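NADP-dependent glyceraldehyde-3-phosphate dehydrogenase (Bacillus halodurans, PDB 3PRL) is an aldehyde dehydrogenase that probably oxidises glyceraldehyde 3-phosphate to 3-phosphoglycerate with NADP(+) and without phosphorylation. Local coordinates at residues D[156-161]-D[183-188]; D[176-181]-D[468-473]; D[232-237]-D[255-260]. All blocks are in the same frame, centred on the assembly; numbering follows the deposited sequence.

Interaction 1: residues D[156-161]-D[183-188]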
loop_
_atom_site.group_PDB
_atom_site.type_symbol
_atom_site.label_atom_id
_atom_site.label_comp_id
_atom_site.label_asym_id
_atom_site.label_seq_id
_atom_site.Cartn_x
_atom_site.Cartn_y
_atom_site.Cartn_z
ATOM N N VAL D 156 -19.020 15.426 11.316
ATOM C CA VAL D 156 -18.621 14.382 12.273
ATOM C C VAL D 156 -18.900 14.834 13.686
ATOM O O VAL D 156 -18.515 15.942 14.078
ATOM C CB VAL D 156 -17.108 13.968 12.098
ATOM C CG1 VAL D 156 -16.577 13.142 13.268
ATOM C CG2 VAL D 156 -16.916 13.185 10.791
ATOM N N LEU D 157 -19.586 13.981 14.448
ATOM C CA LEU D 157 -19.833 14.251 15.860
ATOM C C LEU D 157 -18.745 13.595 16.682
ATOM O O LEU D 157 -18.583 12.372 16.642
ATOM C CB LEU D 157 -21.218 13.750 16.301
ATOM C CG LEU D 157 -21.499 13.983 17.803
ATOM C CD1 LEU D 157 -21.879 15.426 18.069
ATOM C CD2 LEU D 157 -22.561 13.045 18.331
ATOM N N ALA D 158 -17.982 14.432 17.379
ATOM C CA ALA D 158 -16.888 14.002 18.235
ATOM C C ALA D 158 -17.298 14.246 19.668
ATOM O O ALA D 158 -17.613 15.389 20.054
ATOM C CB ALA D 158 -15.616 14.779 17.923
ATOM N N ILE D 159 -17.301 13.167 20.447
ATOM C CA ILE D 159 -17.703 13.215 21.846
ATOM C C ILE D 159 -16.552 12.677 22.677
ATOM O O ILE D 159 -16.228 11.495 22.611
ATOM C CB ILE D 159 -18.979 12.380 22.115
ATOM C CG1 ILE D 159 -19.964 12.477 20.935
ATOM C CG2 ILE D 159 -19.623 12.793 23.481
ATOM C CD1 ILE D 159 -20.965 11.292 20.880
ATOM N N SER D 160 -15.936 13.557 23.449
ATOM C CA SER D 160 -14.741 13.211 24.204
ATOM C C SER D 160 -14.984 13.100 25.728
ATOM O O SER D 160 -15.954 13.666 26.237
ATOM C CB SER D 160 -13.608 14.192 23.870
ATOM O OG SER D 160 -13.913 15.506 24.300
ATOM N N PRO D 161 -14.095 12.370 26.448
ATOM C CA PRO D 161 -14.239 12.084 27.881
ATOM C C PRO D 161 -13.516 13.100 28.785
ATOM O O PRO D 161 -12.910 14.036 28.275
ATOM C CB PRO D 161 -13.568 10.720 28.003
ATOM C CG PRO D 161 -12.440 10.793 27.004
ATOM C CD PRO D 161 -12.816 11.830 25.939
ATOM N N VAL D 183 -16.924 19.462 12.023
ATOM C CA VAL D 183 -17.087 18.873 13.344
ATOM C C VAL D 183 -18.120 19.577 14.215
ATOM O O VAL D 183 -18.138 20.812 14.360
ATOM C CB VAL D 183 -15.741 18.718 14.101
ATOM C CG1 VAL D 183 -15.975 18.233 15.508
ATOM C CG2 VAL D 183 -14.805 17.745 13.389
ATOM N N VAL D 184 -18.998 18.764 14.786
ATOM C CA VAL D 184 -19.733 19.157 15.978
ATOM C C VAL D 184 -19.024 18.502 17.161
ATOM O O VAL D 184 -18.951 17.273 17.242
ATOM C CB VAL D 184 -21.217 18.773 15.879
ATOM C CG1 VAL D 184 -21.939 19.088 17.174
ATOM C CG2 VAL D 184 -21.846 19.544 14.755
ATOM N N PHE D 185 -18.440 19.338 18.021
ATOM C CA PHE D 185 -17.644 18.905 19.171
ATOM C C PHE D 185 -18.425 19.011 20.487
ATOM O O PHE D 185 -18.827 20.109 20.897
ATOM C CB PHE D 185 -16.358 19.736 19.275
ATOM C CG PHE D 185 -15.478 19.392 20.484
ATOM C CD1 PHE D 185 -15.309 18.063 20.901
ATOM C CD2 PHE D 185 -14.805 20.399 21.187
ATOM C CE1 PHE D 185 -14.523 17.733 21.999
ATOM C CE2 PHE D 185 -13.991 20.078 22.285
ATOM C CZ PHE D 185 -13.849 18.743 22.694
ATOM N N LYS D 186 -18.625 17.870 21.141
ATOM C CA LYS D 186 -19.232 17.833 22.493
ATOM C C LYS D 186 -18.267 17.274 23.536
ATOM O O LYS D 186 -18.135 16.057 23.645
ATOM C CB LYS D 186 -20.550 17.028 22.494
ATOM C CG LYS D 186 -21.277 16.921 23.882
ATOM C CD LYS D 186 -21.220 18.232 24.686
ATOM C CE LYS D 186 -21.294 18.018 26.196
ATOM N NZ LYS D 186 -20.545 19.093 26.940
ATOM N N PRO D 187 -17.597 18.160 24.322
ATOM C CA PRO D 187 -16.698 17.653 25.376
ATOM C C PRO D 187 -17.464 17.023 26.526
ATOM O O PRO D 187 -18.624 17.330 26.707
ATOM C CB PRO D 187 -15.996 18.923 25.892
ATOM C CG PRO D 187 -16.864 20.049 25.487
ATOM C CD PRO D 187 -17.557 19.631 24.225
ATOM N N ALA D 188 -16.830 16.148 27.303
ATOM C CA ALA D 188 -17.392 15.805 28.599
ATOM C C ALA D 188 -17.537 17.121 29.368
ATOM O O ALA D 188 -16.675 18.017 29.260
ATOM C CB ALA D 188 -16.479 14.859 29.338
HETATM O O HOH W 1 -14.109 16.278 27.143
#
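A158 sits between two rungs of the parallel ladder that joins strand 144-159 to strand 182-186. Its N-H gives to V184 O (3.0 Å) and its carbonyl O takes the amide of K186 (N to O 2.9 Å), both bonds nearly straight; V184 N to V156 O (2.9 Å) adds a rung before them. Side chains alternate between two faces. On the face of L157 and V184, leucine CD1 reaches over to V184 CG1 at 3.8 Å, and with CG anti to the backbone N (chi1 178°) it also lies near V184 O. On the other face F185 swings its ring along the strand toward S160: the ring edge carries CE1 to 3.3 Å from S160 OG, near the ring plane, while CD of P187 covers one face over the centre. M198 and V199 of helix 192-204 and A169 of helix 167-178 pack on the F185 side chain. The rungs from V156 to K186, with these apolar side chains on both faces, are the tight part. Beyond I159 the ladder slackens: S160 N to K186 O is a weak bond, and so is the bent one from A188 N to S160 O. Here a water takes over part of the work, accepting from A188 N at 2.7 Å, pairing with S160 OG and probably donating to P161 O. The side chain of K186 turns away from the partner strand, bent at chi2 (40°), and NZ makes a weak bond to P187 O. S160 and K186 both bind NADP(+) in a structure of this protein, although none is bound to this chain. They place the cofactor site at the C-terminal ends of the strands of a Rossmann-type sheet, where strand 144-159, helix 167-178 and strand 182-186 form a beta-alpha-beta crossover.

Interaction 2: residues D[176-181]-D[468-473]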
loop_
_atom_site.group_PDB
_atom_site.type_symbol
_atom_site.label_atom_id
_atom_site.label_comp_id
_atom_site.label_asym_id
_atom_site.label_seq_id
_atom_site.Cartn_x
_atom_site.Cartn_y
_atom_site.Cartn_z
ATOM N N ALA D 176 -10.693 14.380 11.270
ATOM C CA ALA D 176 -11.963 14.790 10.670
ATOM C C ALA D 176 -11.847 16.009 9.755
ATOM O O ALA D 176 -12.311 15.979 8.606
ATOM C CB ALA D 176 -13.035 15.006 11.760
ATOM N N LEU D 177 -11.210 17.072 10.238
ATOM C CA LEU D 177 -11.136 18.315 9.462
ATOM C C LEU D 177 -10.161 18.200 8.311
ATOM O O LEU D 177 -10.412 18.729 7.220
ATOM C CB LEU D 177 -10.697 19.490 10.330
ATOM C CG LEU D 177 -11.404 19.797 11.661
ATOM C CD1 LEU D 177 -10.658 20.929 12.339
ATOM C CD2 LEU D 177 -12.867 20.141 11.488
ATOM N N VAL D 178 -9.036 17.532 8.552
ATOM C CA VAL D 178 -8.011 17.459 7.513
ATOM C C VAL D 178 -8.444 16.609 6.320
ATOM O O VAL D 178 -7.919 16.780 5.208
ATOM C CB VAL D 178 -6.639 17.008 8.045
ATOM C CG1 VAL D 178 -6.611 15.505 8.275
ATOM C CG2 VAL D 178 -5.567 17.430 7.066
ATOM N N THR D 179 -9.409 15.714 6.533
ATOM C CA THR D 179 -9.914 14.891 5.416
ATOM C C THR D 179 -11.149 15.528 4.812
ATOM O O THR D 179 -11.773 14.963 3.905
ATOM C CB THR D 179 -10.239 13.441 5.818
ATOM O OG1 THR D 179 -11.327 13.422 6.746
ATOM C CG2 THR D 179 -9.015 12.741 6.420
ATOM N N GLY D 180 -11.512 16.700 5.326
ATOM C CA GLY D 180 -12.512 17.520 4.667
ATOM C C GLY D 180 -13.914 17.424 5.216
ATOM O O GLY D 180 -14.861 17.888 4.581
ATOM N N ASN D 181 -14.045 16.821 6.398
ATOM C CA ASN D 181 -15.307 16.804 7.158
ATOM C C ASN D 181 -15.389 18.089 7.975
ATOM O O ASN D 181 -14.416 18.810 8.072
ATOM C CB ASN D 181 -15.340 15.598 8.107
ATOM C CG ASN D 181 -15.264 14.264 7.366
ATOM O OD1 ASN D 181 -16.285 13.750 6.914
ATOM N ND2 ASN D 181 -14.048 13.694 7.251
ATOM N N PRO D 468 -5.748 4.825 10.786
ATOM C CA PRO D 468 -7.075 4.187 10.827
ATOM C C PRO D 468 -8.179 5.213 11.059
ATOM O O PRO D 468 -9.285 5.058 10.530
ATOM C CB PRO D 468 -6.977 3.230 12.032
ATOM C CG PRO D 468 -5.518 2.908 12.104
ATOM C CD PRO D 468 -4.805 4.164 11.710
ATOM N N SER D 469 -7.866 6.248 11.847
ATOM C CA SER D 469 -8.770 7.368 12.063
ATOM C C SER D 469 -9.143 8.049 10.761
ATOM O O SER D 469 -10.317 8.307 10.519
ATOM C CB SER D 469 -8.146 8.392 13.020
ATOM O OG SER D 469 -8.133 7.830 14.324
ATOM N N LEU D 470 -8.155 8.331 9.917
ATOM C CA LEU D 470 -8.421 9.023 8.640
ATOM C C LEU D 470 -9.395 8.281 7.733
ATOM O O LEU D 470 -10.249 8.913 7.093
ATOM C CB LEU D 470 -7.113 9.311 7.905
ATOM C CG LEU D 470 -6.273 10.338 8.662
ATOM C CD1 LEU D 470 -4.822 10.236 8.305
ATOM C CD2 LEU D 470 -6.781 11.719 8.372
ATOM N N LEU D 471 -9.249 6.949 7.694
ATOM C CA LEU D 471 -10.088 6.037 6.910
ATOM C C LEU D 471 -11.508 5.959 7.443
ATOM O O LEU D 471 -12.472 5.785 6.685
ATOM C CB LEU D 471 -9.481 4.613 6.911
ATOM C CG LEU D 471 -8.376 4.245 5.886
ATOM C CD1 LEU D 471 -7.437 5.389 5.537
ATOM C CD2 LEU D 471 -7.548 3.021 6.310
ATOM N N SER D 472 -11.634 6.049 8.760
ATOM C CA SER D 472 -12.947 5.996 9.369
ATOM C C SER D 472 -13.692 7.315 9.137
ATOM O O SER D 472 -14.922 7.375 9.290
ATOM C CB SER D 472 -12.819 5.688 10.855
ATOM O OG SER D 472 -12.164 6.751 11.511
ATOM N N MET D 473 -12.945 8.344 8.727
ATOM C CA MET D 473 -13.491 9.682 8.496
ATOM C C MET D 473 -13.911 9.916 7.045
ATOM O O MET D 473 -14.376 11.001 6.691
ATOM C CB MET D 473 -12.464 10.756 8.874
ATOM C CG MET D 473 -11.888 10.650 10.285
ATOM S SD MET D 473 -12.961 11.262 11.601
ATOM C CE MET D 473 -12.081 10.726 13.066
#
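A single side-chain amide, that of N181, ties the end of one helix to the end of another: its ND2 donates to M473 O just past helix 466-472 (2.8 Å) and also to A176 O in the last turn of helix 167-178 (3.2 Å). The second bond lies in the amide plane and on a lone pair of A176 O, which also accepts the backbone N-H of N181; the bond to M473 O is tilted from both the amide plane and the carbonyl plane. With OD1 bound by G154 N, the amide is gripped at both ends and its rotation is fixed. The turn that delivers N181 is a Schellman motif, with G180 at positive phi. M473 buries more surface than any other residue here. Its chain bends at chi2 (-78°), laying SD against A176 CB at 3.7 Å, while M473 CB lies 3.6 Å from T179 OG1, the two side chains crossing at about a right angle. That hydroxyl is hydrogen-bonded to P175 O, one turn back in helix 167-178. At the other end of the contact L470 CD2 meets V178 CG1 at 3.8 Å, the two side chains slanting across each other. P175 joins from helix 167-178, touching both L470 and M473, and A124 and E123 of helix 103-124 lie against V178 and L470, respectively. N181 also packs on P152 and V156 of strand 144-159, so the two helix ends and this strand meet where the chain leaves helix 466-472 for strand 474-482.

Interaction 3: residues D[232-237]-D[255-260]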
loop_
_atom_site.group_PDB
_atom_site.type_symbol
_atom_site.label_atom_id
_atom_site.label_comp_id
_atom_site.label_asym_id
_atom_site.label_seq_id
_atom_site.Cartn_x
_atom_site.Cartn_y
_atom_site.Cartn_z
ATOM N N ILE D 232 -26.052 14.263 11.135
ATOM C CA ILE D 232 -24.788 13.639 11.530
ATOM C C ILE D 232 -24.506 12.432 10.639
ATOM O O ILE D 232 -25.365 11.543 10.466
ATOM C CB ILE D 232 -24.813 13.204 13.025
ATOM C CG1 ILE D 232 -25.048 14.412 13.963
ATOM C CG2 ILE D 232 -23.556 12.407 13.405
ATOM C CD1 ILE D 232 -23.903 15.430 14.050
ATOM N N ASP D 233 -23.301 12.411 10.064
ATOM C CA ASP D 233 -22.928 11.400 9.098
ATOM C C ASP D 233 -21.897 10.445 9.678
ATOM O O ASP D 233 -21.500 9.512 9.012
ATOM C CB ASP D 233 -22.387 12.068 7.827
ATOM C CG ASP D 233 -23.311 13.155 7.314
ATOM O OD1 ASP D 233 -24.331 12.813 6.678
ATOM O OD2 ASP D 233 -23.035 14.355 7.567
ATOM N N MET D 234 -21.460 10.696 10.916
ATOM C CA MET D 234 -20.491 9.844 11.602
ATOM C C MET D 234 -20.360 10.209 13.078
ATOM O O MET D 234 -20.285 11.407 13.426
ATOM C CB MET D 234 -19.115 9.955 10.913
ATOM C CG MET D 234 -18.090 8.885 11.296
ATOM S SD MET D 234 -16.891 9.373 12.563
ATOM C CE MET D 234 -15.846 7.923 12.462
ATOM N N ILE D 235 -20.311 9.183 13.935
ATOM C CA ILE D 235 -20.061 9.372 15.368
ATOM C C ILE D 235 -18.757 8.719 15.825
ATOM O O ILE D 235 -18.518 7.556 15.529
ATOM C CB ILE D 235 -21.231 8.828 16.283
ATOM C CG1 ILE D 235 -22.580 9.399 15.866
ATOM C CG2 ILE D 235 -20.962 9.114 17.778
ATOM C CD1 ILE D 235 -22.678 10.854 16.010
ATOM N N THR D 236 -17.930 9.474 16.551
ATOM C CA THR D 236 -16.771 8.901 17.251
ATOM C C THR D 236 -16.744 9.248 18.738
ATOM O O THR D 236 -16.706 10.418 19.133
ATOM C CB THR D 236 -15.447 9.268 16.575
ATOM O OG1 THR D 236 -14.371 8.721 17.334
ATOM C CG2 THR D 236 -15.292 10.795 16.432
ATOM N N PHE D 237 -16.739 8.215 19.569
ATOM C CA PHE D 237 -16.999 8.419 20.984
ATOM C C PHE D 237 -16.047 7.638 21.861
ATOM O O PHE D 237 -15.790 6.441 21.639
ATOM C CB PHE D 237 -18.466 8.058 21.279
ATOM C CG PHE D 237 -18.793 7.892 22.743
ATOM C CD1 PHE D 237 -19.303 8.954 23.480
ATOM C CD2 PHE D 237 -18.621 6.665 23.370
ATOM C CE1 PHE D 237 -19.626 8.798 24.841
ATOM C CE2 PHE D 237 -18.929 6.500 24.717
ATOM C CZ PHE D 237 -19.440 7.568 25.450
ATOM N N PRO D 255 -21.765 5.466 10.290
ATOM C CA PRO D 255 -20.672 4.770 10.966
ATOM C C PRO D 255 -20.551 5.260 12.400
ATOM O O PRO D 255 -20.715 6.456 12.647
ATOM C CB PRO D 255 -19.439 5.183 10.162
ATOM C CG PRO D 255 -19.965 5.900 8.928
ATOM C CD PRO D 255 -21.290 6.395 9.240
ATOM N N VAL D 256 -20.277 4.336 13.323
ATOM C CA VAL D 256 -20.097 4.662 14.727
ATOM C C VAL D 256 -18.849 3.983 15.285
ATOM O O VAL D 256 -18.729 2.762 15.274
ATOM C CB VAL D 256 -21.349 4.325 15.600
ATOM C CG1 VAL D 256 -21.168 4.864 17.017
ATOM C CG2 VAL D 256 -22.594 4.931 14.989
ATOM N N VAL D 257 -17.926 4.816 15.755
ATOM C CA VAL D 257 -16.661 4.377 16.307
ATOM C C VAL D 257 -16.712 4.617 17.827
ATOM O O VAL D 257 -17.068 5.694 18.280
ATOM C CB VAL D 257 -15.479 5.105 15.603
ATOM C CG1 VAL D 257 -14.190 5.056 16.416
ATOM C CG2 VAL D 257 -15.244 4.504 14.202
ATOM N N LEU D 258 -16.408 3.581 18.603
ATOM C CA LEU D 258 -16.479 3.683 20.058
ATOM C C LEU D 258 -15.205 3.198 20.736
ATOM O O LEU D 258 -14.669 2.134 20.404
ATOM C CB LEU D 258 -17.674 2.891 20.611
ATOM C CG LEU D 258 -19.095 3.134 20.094
ATOM C CD1 LEU D 258 -20.046 2.014 20.516
ATOM C CD2 LEU D 258 -19.610 4.473 20.599
ATOM N N GLU D 259 -14.728 4.013 21.667
ATOM C CA GLU D 259 -13.667 3.627 22.573
ATOM C C GLU D 259 -14.280 3.571 23.968
ATOM O O GLU D 259 -14.644 4.599 24.531
ATOM C CB GLU D 259 -12.517 4.638 22.486
ATOM C CG GLU D 259 -12.089 4.890 21.038
ATOM C CD GLU D 259 -11.057 5.979 20.883
ATOM O OE1 GLU D 259 -10.317 5.930 19.881
ATOM O OE2 GLU D 259 -10.981 6.882 21.739
ATOM N N LEU D 260 -14.408 2.370 24.511
ATOM C CA LEU D 260 -15.080 2.194 25.802
ATOM C C LEU D 260 -14.141 1.615 26.864
ATOM O O LEU D 260 -12.927 1.837 26.821
ATOM C CB LEU D 260 -16.382 1.366 25.645
ATOM C CG LEU D 260 -17.233 1.796 24.428
ATOM C CD1 LEU D 260 -18.356 0.850 24.104
ATOM C CD2 LEU D 260 -17.757 3.201 24.585
#
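F237 can be followed outward from its CB, which lies 3.8 Å from L258 CD2. CG passes the same methyl, and CD2 of F237 comes to 3.7 Å from CD2 of L258, an oblique approach to the ring. Farther out, F237 CE2 meets L260 CD2 at 3.5 Å, this time at the ring edge and in its plane; the leucine crosses at about a right angle. With chi1 at 166° CG lies beside the carbonyl carbon, which carries the ring along the strand toward L260; T243 and I247 of helix 241-250 also touch this side chain. The backbone beneath is a parallel pair, strand 234-238 beside strand 256-259, linked through helix 241-250 as a beta-alpha-beta unit of the Rossmann-type cofactor domain. I235 N to P255 O (3.0 Å) begins the ladder and E259 N to F237 O (2.7 Å) is its last rung, both almost straight. On the face opposite F237, M234 CE reaches V257 CG2 at 3.9 Å, and T236 lies alongside V257, its buried OG1 without any polar partner. E259, the predicted active-site residue, has OE1 in a salt bridge with R446 in the conformer modelled here, while M253 of a second subunit packs on L258 and L260.

Overall arrangement
Interactions 1 and 3 are two parallel strand pairs of one mixed sheet, their centres about 10 Å apart. Strand 144-159 of the first lies directly beside strand 234-238 of the second, the backbone of L157 hydrogen-bonded to those of M234 and T236, so the order across is 182-186, 144-159, 234-238, 256-259. Interaction 1 closes along the chain before interaction 3 opens. The centre of interaction 2 lies about 14 Å from that of the first and 12 Å from that of the third; its segment 176-181 falls within the crossover of interaction 1, and its long loop encloses interaction 3. Helix 466-472 is thereby joined to the end of helix 167-178, beside the sheet whose strand ends carry cofactor-binding residues and the predicted catalytic glutamate.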